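Local coordinates for gamma-glutamyl phosphate reductase (Saccharomyces cerevisiae, PDB 1VLU), which catalyses the NADPH-dependent reduction of L-gamma-glutamyl phosphate to the semialdehyde of L-glutamate, a step of proline biosynthesis, at residues Gln17-Asn22 against Gln193-Arg198; Lys21-Ala26 against Val127-Val132; Lys31-Glu36 against Thr185-Gly190. All coordinates share one frame; numbering follows the deposited sequence.

Contact 1 (Gln17-Asn22 against Gln193-Arg198)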
loop_
_atom_site.group_PDB
_atom_site.type_symbol
_atom_site.label_atom_id
_atom_site.label_comp_id
_atom_site.label_asym_id
_atom_site.label_seq_id
_atom_site.Cartn_x
_atom_site.Cartn_y
_atom_site.Cartn_z
ATOM N N GLN A 17 0.565 -16.063 -3.124
ATOM C CA GLN A 17 1.098 -15.666 -1.820
ATOM C C GLN A 17 2.387 -16.396 -1.531
ATOM O O GLN A 17 3.327 -15.805 -1.004
ATOM C CB GLN A 17 0.107 -15.908 -0.676
ATOM C CG GLN A 17 -1.064 -14.955 -0.637
ATOM C CD GLN A 17 -1.795 -14.998 0.699
ATOM O OE1 GLN A 17 -2.833 -15.656 0.831
ATOM N NE2 GLN A 17 -1.245 -14.306 1.703
ATOM N N GLN A 18 2.429 -17.681 -1.875
ATOM C CA GLN A 18 3.607 -18.508 -1.595
ATOM C C GLN A 18 4.799 -18.095 -2.488
ATOM O O GLN A 18 5.948 -18.002 -2.032
ATOM C CB GLN A 18 3.269 -19.995 -1.749
ATOM C CG GLN A 18 4.325 -20.949 -1.185
ATOM C CD GLN A 18 4.547 -20.781 0.319
ATOM O OE1 GLN A 18 3.691 -21.143 1.137
ATOM N NE2 GLN A 18 5.708 -20.232 0.687
ATOM N N ILE A 19 4.495 -17.838 -3.755
ATOM C CA ILE A 19 5.454 -17.295 -4.692
ATOM C C ILE A 19 6.065 -16.010 -4.154
ATOM O O ILE A 19 7.284 -15.919 -4.066
ATOM C CB ILE A 19 4.826 -17.122 -6.089
ATOM C CG1 ILE A 19 4.649 -18.508 -6.733
ATOM C CG2 ILE A 19 5.646 -16.163 -6.964
ATOM C CD1 ILE A 19 3.689 -18.540 -7.933
ATOM N N ALA A 20 5.226 -15.050 -3.761
ATOM C CA ALA A 20 5.689 -13.764 -3.264
ATOM C C ALA A 20 6.476 -13.872 -1.950
ATOM O O ALA A 20 7.467 -13.157 -1.749
ATOM C CB ALA A 20 4.523 -12.798 -3.113
ATOM N N LYS A 21 6.034 -14.766 -1.072
ATOM C CA LYS A 21 6.689 -15.009 0.201
ATOM C C LYS A 21 8.097 -15.591 0.022
ATOM O O LYS A 21 9.047 -15.144 0.687
ATOM C CB LYS A 21 5.811 -15.925 1.094
ATOM C CG LYS A 21 6.397 -16.191 2.478
ATOM C CD LYS A 21 5.459 -17.021 3.358
ATOM C CE LYS A 21 6.250 -17.918 4.325
ATOM N NZ LYS A 21 5.351 -18.627 5.288
ATOM N N ASN A 22 8.212 -16.589 -0.857
ATOM C CA ASN A 22 9.498 -17.198 -1.220
ATOM C C ASN A 22 10.478 -16.221 -1.853
ATOM O O ASN A 22 11.682 -16.299 -1.606
ATOM C CB ASN A 22 9.280 -18.391 -2.147
ATOM C CG ASN A 22 8.595 -19.567 -1.444
ATOM O OD1 ASN A 22 8.623 -19.683 -0.218
ATOM N ND2 ASN A 22 7.967 -20.432 -2.226
ATOM N N GLN A 193 12.102 -16.205 -9.929
ATOM C CA GLN A 193 11.055 -17.214 -10.211
ATOM C C GLN A 193 10.350 -16.871 -11.500
ATOM O O GLN A 193 9.816 -15.778 -11.673
ATOM C CB GLN A 193 10.030 -17.364 -9.078
ATOM C CG GLN A 193 10.645 -17.592 -7.718
ATOM C CD GLN A 193 9.607 -17.619 -6.616
ATOM O OE1 GLN A 193 8.790 -18.533 -6.542
ATOM N NE2 GLN A 193 9.636 -16.611 -5.751
ATOM N N LEU A 194 10.352 -17.827 -12.406
ATOM C CA LEU A 194 9.815 -17.637 -13.723
ATOM C C LEU A 194 8.485 -18.370 -13.755
ATOM O O LEU A 194 8.451 -19.594 -13.833
ATOM C CB LEU A 194 10.829 -18.183 -14.727
ATOM C CG LEU A 194 12.214 -17.504 -14.630
ATOM C CD1 LEU A 194 13.350 -18.491 -14.327
ATOM C CD2 LEU A 194 12.526 -16.681 -15.883
ATOM N N ILE A 195 7.397 -17.609 -13.659
ATOM C CA ILE A 195 6.036 -18.152 -13.550
ATOM C C ILE A 195 5.528 -18.678 -14.892
ATOM O O ILE A 195 5.239 -17.907 -15.814
ATOM C CB ILE A 195 5.018 -17.114 -12.971
ATOM C CG1 ILE A 195 5.476 -16.546 -11.617
ATOM C CG2 ILE A 195 3.622 -17.723 -12.860
ATOM C CD1 ILE A 195 6.167 -17.568 -10.647
ATOM N N GLU A 196 5.427 -20.001 -14.985
ATOM C CA GLU A 196 4.949 -20.658 -16.200
ATOM C C GLU A 196 3.448 -20.894 -16.083
ATOM O O GLU A 196 3.013 -22.023 -15.830
ATOM C CB GLU A 196 5.701 -21.977 -16.452
ATOM C CG GLU A 196 7.177 -21.815 -16.836
ATOM C CD GLU A 196 7.870 -23.138 -17.169
ATOM O OE1 GLU A 196 7.197 -24.078 -17.665
ATOM O OE2 GLU A 196 9.098 -23.233 -16.950
ATOM N N THR A 197 2.668 -19.821 -16.259
ATOM C CA THR A 197 1.189 -19.861 -16.202
ATOM C C THR A 197 0.633 -20.930 -15.225
ATOM O O THR A 197 0.075 -21.964 -15.639
ATOM C CB THR A 197 0.526 -19.931 -17.639
ATOM O OG1 THR A 197 -0.903 -19.864 -17.524
ATOM C CG2 THR A 197 0.936 -21.201 -18.426
ATOM N N ARG A 198 0.814 -20.668 -13.929
ATOM C CA ARG A 198 0.427 -21.606 -12.879
ATOM C C ARG A 198 -0.391 -20.913 -11.783
ATOM O O ARG A 198 -1.610 -21.096 -11.680
ATOM C CB ARG A 198 1.672 -22.264 -12.278
#
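Helix 15-30, the first of this ALDH-like fold, meets the parallel strand 192-194 and the residues after it through Ile19 and Gln193, an example of a strand side chain reaching a helix carbonyl. Gln193 leaves the strand with CG beside its backbone N (chi1 -52°) and runs extended beyond CG, which carries the amide as far as the helix. There NE2 donates to Ile19 O at 3.0 Å, with an N-H...O angle of 154°; the donor is tilted out of the carbonyl plane. The same NE2 lies 4.0 Å from Asn22 CB, one turn on, so the amide nitrogen rests against the side of the helix. Beside this polar bond the isoleucines meet tip to tip, Ile19 CD1 standing 3.8 Å from Ile195 CD1. Within the helix, Gln18 NE2 donates to Asn22 OD1 at 3.1 Å from above the carbonyl plane, a bent bond that probably only partly restrains the asparagine amide. Strand 154-158 adjoins both segments: Ile156 touches both isoleucines, and its neighbours Ala155 and Leu157 pair with the backbone of Gln193. Leu194 instead packs on Phe167, Ala171 and Asn175 of helix 164-185.

Contact 2 (Lys21-Ala26 against Val127-Val132)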
loop_
_atom_site.group_PDB
_atom_site.type_symbol
_atom_site.label_atom_id
_atom_site.label_comp_id
_atom_site.label_asym_id
_atom_site.label_seq_id
_atom_site.Cartn_x
_atom_site.Cartn_y
_atom_site.Cartn_z
ATOM N N LYS A 21 6.034 -14.766 -1.072
ATOM C CA LYS A 21 6.689 -15.009 0.201
ATOM C C LYS A 21 8.097 -15.591 0.022
ATOM O O LYS A 21 9.047 -15.144 0.687
ATOM C CB LYS A 21 5.811 -15.925 1.094
ATOM C CG LYS A 21 6.397 -16.191 2.478
ATOM C CD LYS A 21 5.459 -17.021 3.358
ATOM C CE LYS A 21 6.250 -17.918 4.325
ATOM N NZ LYS A 21 5.351 -18.627 5.288
ATOM N N ASN A 22 8.212 -16.589 -0.857
ATOM C CA ASN A 22 9.498 -17.198 -1.220
ATOM C C ASN A 22 10.478 -16.221 -1.853
ATOM O O ASN A 22 11.682 -16.299 -1.606
ATOM C CB ASN A 22 9.280 -18.391 -2.147
ATOM C CG ASN A 22 8.595 -19.567 -1.444
ATOM O OD1 ASN A 22 8.623 -19.683 -0.218
ATOM N ND2 ASN A 22 7.967 -20.432 -2.226
ATOM N N ALA A 23 9.951 -15.301 -2.653
ATOM C CA ALA A 23 10.720 -14.207 -3.224
ATOM C C ALA A 23 11.304 -13.304 -2.150
ATOM O O ALA A 23 12.458 -12.928 -2.240
ATOM C CB ALA A 23 9.864 -13.408 -4.175
ATOM N N ARG A 24 10.503 -12.962 -1.137
ATOM C CA ARG A 24 10.954 -12.144 -0.031
ATOM C C ARG A 24 12.058 -12.843 0.765
ATOM O O ARG A 24 13.052 -12.213 1.152
ATOM C CB ARG A 24 9.788 -11.741 0.884
ATOM C CG ARG A 24 10.145 -10.528 1.754
ATOM C CD ARG A 24 8.992 -10.046 2.632
ATOM N NE ARG A 24 9.402 -8.873 3.412
ATOM C CZ ARG A 24 9.969 -8.915 4.621
ATOM N NH1 ARG A 24 10.192 -10.082 5.230
ATOM N NH2 ARG A 24 10.321 -7.777 5.226
ATOM N N LYS A 25 11.882 -14.136 0.994
ATOM C CA LYS A 25 12.880 -14.955 1.668
ATOM C C LYS A 25 14.181 -15.019 0.876
ATOM O O LYS A 25 15.253 -14.802 1.442
ATOM C CB LYS A 25 12.339 -16.376 1.949
ATOM C CG LYS A 25 11.274 -16.412 3.058
ATOM C CD LYS A 25 10.876 -17.840 3.465
ATOM N N ALA A 26 14.080 -15.321 -0.422
ATOM C CA ALA A 26 15.218 -15.332 -1.337
ATOM C C ALA A 26 15.972 -14.007 -1.380
ATOM O O ALA A 26 17.207 -14.003 -1.334
ATOM C CB ALA A 26 14.757 -15.707 -2.733
ATOM N N VAL A 127 15.822 -2.584 -3.801
ATOM C CA VAL A 127 14.403 -2.235 -3.622
ATOM C C VAL A 127 13.686 -3.327 -2.814
ATOM O O VAL A 127 12.889 -3.019 -1.933
ATOM C CB VAL A 127 13.702 -1.996 -4.977
ATOM C CG1 VAL A 127 12.271 -2.500 -4.949
ATOM C CG2 VAL A 127 13.721 -0.539 -5.317
ATOM N N GLY A 128 13.984 -4.598 -3.109
ATOM C CA GLY A 128 13.373 -5.742 -2.428
ATOM C C GLY A 128 13.027 -6.909 -3.347
ATOM O O GLY A 128 13.863 -7.816 -3.590
ATOM N N VAL A 129 11.762 -6.935 -3.773
ATOM C CA VAL A 129 11.216 -7.957 -4.652
ATOM C C VAL A 129 10.572 -7.229 -5.809
ATOM O O VAL A 129 9.807 -6.285 -5.598
ATOM C CB VAL A 129 10.165 -8.880 -3.967
ATOM C CG1 VAL A 129 9.517 -9.871 -5.004
ATOM C CG2 VAL A 129 10.789 -9.666 -2.833
ATOM N N LEU A 130 10.896 -7.678 -7.021
ATOM C CA LEU A 130 10.399 -7.112 -8.269
ATOM C C LEU A 130 9.445 -8.083 -8.904
ATOM O O LEU A 130 9.737 -9.286 -8.961
ATOM C CB LEU A 130 11.545 -6.903 -9.267
ATOM C CG LEU A 130 12.865 -6.267 -8.804
ATOM C CD1 LEU A 130 13.832 -6.297 -9.957
ATOM C CD2 LEU A 130 12.671 -4.856 -8.311
ATOM N N LEU A 131 8.320 -7.565 -9.399
ATOM C CA LEU A 131 7.436 -8.326 -10.260
ATOM C C LEU A 131 7.575 -7.704 -11.631
ATOM O O LEU A 131 7.363 -6.508 -11.807
ATOM C CB LEU A 131 5.986 -8.295 -9.767
ATOM C CG LEU A 131 4.848 -8.898 -10.604
ATOM C CD1 LEU A 131 5.047 -10.398 -10.948
ATOM C CD2 LEU A 131 3.561 -8.721 -9.842
ATOM N N VAL A 132 8.005 -8.520 -12.587
ATOM C CA VAL A 132 8.230 -8.082 -13.931
ATOM C C VAL A 132 7.212 -8.779 -14.829
ATOM O O VAL A 132 7.179 -10.002 -14.899
ATOM C CB VAL A 132 9.658 -8.419 -14.389
ATOM C CG1 VAL A 132 9.890 -7.937 -15.841
ATOM C CG2 VAL A 132 10.682 -7.840 -13.405
#
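The peptide group joining Ala23 to Arg24 is the flat element here, and Val129 covers its outer face while its inner face turns toward the axis of helix 15-30. Methyl CG2 of Val129 stands over that outer face, 3.7 Å from Ala23 O and equally 3.7 Å from Arg24 N. The other methyl takes the alanine side chain: Val129 CG1 approaches Ala23 CB to 3.6 Å, with CG2 a little farther from it at 4.1 Å. This division follows from the valine rotamer, CG1 lying anti to the backbone N (chi1 175°), which turns both branches to the helix. Because alanine offers only a methyl, the backbones come close, the CA atoms of Arg24 and Val129 being 6.2 Å apart.

The second flat group, the guanidinium of Arg24, is directed elsewhere. The aliphatic part of the arginine side chain leaves past the valine, CB lying 4.4 Å from Val129 CG2, and the chain then stays extended until it reaches the second subunit, where NH2 forms a salt bridge with Asp388 and NH1 a hydrogen bond with Asn362 O. Tyr210 of the same chain touches its side.

Val129 begins the regular strand residues of 127-132, after the irregular Gly128, within strand 118-134, and its own backbone is occupied by Asp212 and Leu213. Ile156 of strand 154-158 packs on both Ala23 and Val129, so the pair belongs to a buried apolar layer between helix and sheet. The chemistry is therefore divided: across the two segments there is van der Waals contact alone, consistent with cohesion by exclusion of water and by close fit, whereas the charge of Arg24 goes to the subunit interface.

Contact 3 (Lys31-Glu36 against Thr185-Gly190)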
loop_
_atom_site.group_PDB
_atom_site.type_symbol
_atom_site.label_atom_id
_atom_site.label_comp_id
_atom_site.label_asym_id
_atom_site.label_seq_id
_atom_site.Cartn_x
_atom_site.Cartn_y
_atom_site.Cartn_z
ATOM N N LYS A 31 20.480 -10.315 -0.857
ATOM C CA LYS A 31 21.015 -8.991 -0.499
ATOM C C LYS A 31 22.372 -9.019 0.252
ATOM O O LYS A 31 23.111 -8.032 0.227
ATOM C CB LYS A 31 19.965 -8.145 0.251
ATOM C CG LYS A 31 19.825 -8.462 1.712
ATOM C CD LYS A 31 18.599 -7.835 2.334
ATOM C CE LYS A 31 18.848 -6.450 2.847
ATOM N NZ LYS A 31 17.648 -5.998 3.592
ATOM N N THR A 32 22.687 -10.151 0.888
ATOM C CA THR A 32 23.896 -10.338 1.713
ATOM C C THR A 32 25.015 -11.153 1.024
ATOM O O THR A 32 26.072 -11.419 1.615
ATOM C CB THR A 32 23.546 -11.078 3.015
ATOM O OG1 THR A 32 23.195 -12.430 2.703
ATOM C CG2 THR A 32 22.380 -10.405 3.726
ATOM N N ILE A 33 24.768 -11.562 -0.213
ATOM C CA ILE A 33 25.747 -12.274 -1.020
ATOM C C ILE A 33 26.680 -11.244 -1.637
ATOM O O ILE A 33 26.236 -10.166 -2.052
ATOM C CB ILE A 33 25.038 -13.148 -2.110
ATOM C CG1 ILE A 33 24.072 -14.141 -1.458
ATOM C CG2 ILE A 33 26.026 -13.861 -3.005
ATOM C CD1 ILE A 33 24.662 -14.943 -0.296
ATOM N N SER A 34 27.969 -11.583 -1.681
ATOM C CA SER A 34 29.016 -10.702 -2.212
ATOM C C SER A 34 28.816 -10.399 -3.686
ATOM O O SER A 34 28.144 -11.142 -4.386
ATOM C CB SER A 34 30.382 -11.354 -2.027
ATOM O OG SER A 34 30.513 -12.503 -2.853
ATOM N N ASN A 35 29.406 -9.314 -4.160
ATOM C CA ASN A 35 29.401 -8.991 -5.582
ATOM C C ASN A 35 30.032 -10.073 -6.478
ATOM O O ASN A 35 29.571 -10.305 -7.599
ATOM C CB ASN A 35 30.119 -7.666 -5.815
ATOM C CG ASN A 35 29.944 -7.164 -7.216
ATOM O OD1 ASN A 35 28.823 -6.911 -7.656
ATOM N ND2 ASN A 35 31.047 -7.010 -7.931
ATOM N N GLU A 36 31.089 -10.716 -5.984
ATOM C CA GLU A 36 31.750 -11.806 -6.708
ATOM C C GLU A 36 30.795 -12.974 -6.899
ATOM O O GLU A 36 30.796 -13.604 -7.958
ATOM C CB GLU A 36 33.018 -12.285 -5.976
ATOM C CG GLU A 36 33.982 -11.171 -5.572
ATOM N N THR A 185 28.165 -20.098 -5.331
ATOM C CA THR A 185 27.913 -18.646 -5.489
ATOM C C THR A 185 27.206 -17.988 -4.296
ATOM O O THR A 185 27.393 -16.807 -4.030
ATOM C CB THR A 185 27.102 -18.336 -6.764
ATOM O OG1 THR A 185 25.827 -19.003 -6.705
ATOM C CG2 THR A 185 27.872 -18.754 -8.021
ATOM N N GLY A 186 26.401 -18.765 -3.582
ATOM C CA GLY A 186 25.620 -18.252 -2.477
ATOM C C GLY A 186 24.240 -17.836 -2.931
ATOM O O GLY A 186 23.331 -17.751 -2.124
ATOM N N VAL A 187 24.088 -17.595 -4.231
ATOM C CA VAL A 187 22.836 -17.108 -4.823
ATOM C C VAL A 187 21.761 -18.189 -4.744
ATOM O O VAL A 187 21.864 -19.224 -5.396
ATOM C CB VAL A 187 23.047 -16.590 -6.276
ATOM C CG1 VAL A 187 21.718 -16.240 -6.946
ATOM C CG2 VAL A 187 23.982 -15.382 -6.271
ATOM N N PRO A 188 20.724 -17.950 -3.927
ATOM C CA PRO A 188 19.754 -19.001 -3.637
ATOM C C PRO A 188 18.772 -19.310 -4.755
ATOM O O PRO A 188 18.429 -18.440 -5.550
ATOM C CB PRO A 188 19.009 -18.461 -2.409
ATOM C CG PRO A 188 19.133 -17.001 -2.486
ATOM C CD PRO A 188 20.412 -16.684 -3.219
ATOM N N VAL A 189 18.340 -20.565 -4.806
ATOM C CA VAL A 189 17.179 -20.991 -5.601
ATOM C C VAL A 189 15.984 -20.105 -5.177
ATOM O O VAL A 189 15.780 -19.870 -3.982
ATOM C CB VAL A 189 16.908 -22.520 -5.372
ATOM C CG1 VAL A 189 15.541 -22.950 -5.883
ATOM C CG2 VAL A 189 18.004 -23.348 -6.019
ATOM N N GLY A 190 15.214 -19.591 -6.134
ATOM C CA GLY A 190 14.142 -18.639 -5.803
ATOM C C GLY A 190 14.520 -17.171 -5.944
ATOM O O GLY A 190 13.640 -16.315 -5.863
#
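Ile33 is brought onto the turn at Gly186 by two torsions: CG1 lies beside the backbone N (chi1 -58°), leaving CG2 anti to it, and chi2 (-49°) folds CD1 over. The two branches thus lie against the end of helix 164-185, the helix of the beta-alpha-beta crossover that links the parallel strands 154-158 and 192-194. This helix stops in a familiar way, at a glycine with positive phi. Gly186 (phi 93°) is the first residue to leave the helical conformation, and without a side chain it lets Ile33 sit directly on the backbone.

Each branch finds a different carbonyl. Ile33 CG2 comes within 3.4 Å of Thr185 O, while CD1 lies 3.6 Å from Gly186 O and CG1 3.7 Å from the same oxygen. The apolar complement is Val187, whose side chain crosses that of Ile33 at about a right angle, with the two CG2 methyls of Ile33 and Val187 4.1 Å apart. Leu30 of helix 15-30 and Ile41 of helix 35-51 also pack on this valine, so the isoleucine belongs to an apolar cluster where these two helices meet the crossover.

Ile33 directly precedes the N-cap of the next helix: Ser34 caps helix 35-51, its OG accepting from Gly37 N, and Ile33 O is engaged by Arg38 NE. The turn on the other side has its own, looser tie. Thr185 OG1, bonded chiefly to Phe181 O, also receives a weak hydrogen bond from Val187 N, 3.3 Å away.

In the fold
Contacts 1 and 2 follow one another along helix 15-30: they share Lys21 and Asn22, their centres are 10 Å apart, and Gln193 NE2 packs 3.4 Å from Ala23 N where one passes into the other. Contact 3 lies beyond the end of that helix, its centre 14 Å from contact 2 and 19 Å from contact 1. Even so, it meets contact 2 directly, Ala26 CB lying 3.4 Å from Gly190 O. The segments 185-190 and 193-198 are close in sequence, so contacts 3 and 1 use successive parts of the chain leaving helix 164-185, whereas contact 2 uses strand 118-134. Contacts 2 and 3 also share an interface partner: Arg24 and Lys31 both form salt bridges with Asp388 of the second subunit.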